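Local coordinates for cell division protein FtsZ 1 (Methanocaldococcus jannaschii, PDB 2VAP), which binds GTP and probably hydrolyses it, and is thought to polymerise GTP-dependently into the contractile Z ring at the future division site, at residues S111-E114 with I115-A118. Sequence-based numbering, arbitrary orientation.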
loop_
_atom_site.group_PDB
_atom_site.type_symbol
_atom_site.label_atom_id
_atom_site.label_comp_id
_atom_site.label_asym_id
_atom_site.label_seq_id
_atom_site.Cartn_x
_atom_site.Cartn_y
_atom_site.Cartn_z
ATOM N N SER A 111 -10.593 -11.817 -17.884
ATOM C CA SER A 111 -10.311 -12.740 -16.787
ATOM C C SER A 111 -10.974 -12.319 -15.472
ATOM O O SER A 111 -10.535 -12.726 -14.393
ATOM C CB SER A 111 -8.797 -12.878 -16.595
ATOM O OG SER A 111 -8.153 -13.211 -17.812
ATOM N N ALA A 112 -12.037 -11.521 -15.572
ATOM C CA ALA A 112 -12.728 -10.971 -14.399
ATOM C C ALA A 112 -13.207 -12.035 -13.410
ATOM O O ALA A 112 -13.097 -11.850 -12.197
ATOM C CB ALA A 112 -13.889 -10.079 -14.830
ATOM N N GLU A 113 -13.733 -13.142 -13.933
ATOM C CA GLU A 113 -14.235 -14.234 -13.096
ATOM C C GLU A 113 -13.126 -14.946 -12.319
ATOM O O GLU A 113 -13.334 -15.355 -11.174
ATOM C CB GLU A 113 -15.034 -15.242 -13.932
ATOM C CG GLU A 113 -16.364 -14.706 -14.469
ATOM C CD GLU A 113 -17.374 -14.386 -13.374
ATOM O OE1 GLU A 113 -17.477 -15.157 -12.396
ATOM O OE2 GLU A 113 -18.075 -13.358 -13.499
ATOM N N GLU A 114 -11.956 -15.088 -12.940
ATOM C CA GLU A 114 -10.795 -15.690 -12.280
ATOM C C GLU A 114 -10.224 -14.770 -11.199
ATOM O O GLU A 114 -9.807 -15.241 -10.137
ATOM C CB GLU A 114 -9.710 -16.060 -13.296
ATOM C CG GLU A 114 -10.029 -17.303 -14.120
ATOM C CD GLU A 114 -8.835 -17.817 -14.906
ATOM O OE1 GLU A 114 -8.987 -18.062 -16.121
ATOM O OE2 GLU A 114 -7.746 -17.977 -14.312
ATOM N N ILE A 115 -10.209 -13.468 -11.478
ATOM C CA ILE A 115 -9.789 -12.464 -10.497
ATOM C C ILE A 115 -10.746 -12.467 -9.299
ATOM O O ILE A 115 -10.303 -12.495 -8.149
ATOM C CB ILE A 115 -9.680 -11.041 -11.122
ATOM C CG1 ILE A 115 -8.602 -11.015 -12.213
ATOM C CG2 ILE A 115 -9.372 -9.993 -10.045
ATOM C CD1 ILE A 115 -8.660 -9.801 -13.133
ATOM N N LYS A 116 -12.048 -12.464 -9.583
ATOM C CA LYS A 116 -13.084 -12.498 -8.547
ATOM C C LYS A 116 -12.948 -13.721 -7.638
ATOM O O LYS A 116 -13.045 -13.603 -6.415
ATOM C CB LYS A 116 -14.481 -12.456 -9.179
ATOM C CG LYS A 116 -15.625 -12.332 -8.177
ATOM C CD LYS A 116 -16.975 -12.444 -8.866
ATOM C CE LYS A 116 -18.106 -12.512 -7.851
ATOM N NZ LYS A 116 -19.434 -12.660 -8.508
ATOM N N ALA A 117 -12.714 -14.884 -8.245
ATOM C CA ALA A 117 -12.573 -16.142 -7.509
ATOM C C ALA A 117 -11.377 -16.140 -6.556
ATOM O O ALA A 117 -11.435 -16.738 -5.481
ATOM C CB ALA A 117 -12.481 -17.316 -8.478
ATOM N N ALA A 118 -10.305 -15.458 -6.954
ATOM C CA ALA A 118 -9.073 -15.401 -6.166
ATOM C C ALA A 118 -9.176 -14.472 -4.956
ATOM O O ALA A 118 -8.449 -14.643 -3.974
ATOM C CB ALA A 118 -7.902 -14.991 -7.047
HETATM O O HOH W 1 -19.275 -14.900 -10.349
#
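E113 and K116, three residues apart on helix 112-119, meet through a water rather than directly. The water donates to E113 OE1 at 2.7 Å. It accepts from K116 NZ at 2.9 Å. OE1 of E113 and NZ of K116 themselves remain 5.0 Å apart, so the pair is a solvent-mediated i to i+3 link. K116, with CG anti to its backbone N (chi1 -174°), runs fully extended and carries NZ away from the helix; E113 folds at both chi1 and chi2 (chi2 -65°), bringing its carboxylate alongside the lysine chain, and the water fills the remaining distance. E113 is poorly ordered, so the bridge is probably only one of the states it samples.

I115 lies on the buried side. Its CG1 branch reaches back along the helix, placing I115 CG1 3.4 Å from S111 O, with CD1 continuing past that carbonyl; I146 of helix 135-149 and I87, in the loop after strand 83-86, also touch this side chain. The same S111 O accepts I115 N at 3.0 Å and starts the helical ladder. A112 O then accepts K116 N and E113 O accepts A117 N. The ladder lengthens to 3.2 Å from A118 N to E114 O, where the N-H...O angle falls to 141°.

S111 occupies the N-cap position after helix 101-110, yet its OG makes no capping bond; it binds G88 N instead, tying the helix start to the loop after strand 83-86. The chemistry is thus divided by face: aliphatic groups of I115 and A118 turn to the GTPase-domain interior, while the opposite charges of E113 and K116 are joined through water, a coupling likely to be weaker than direct ion pairing.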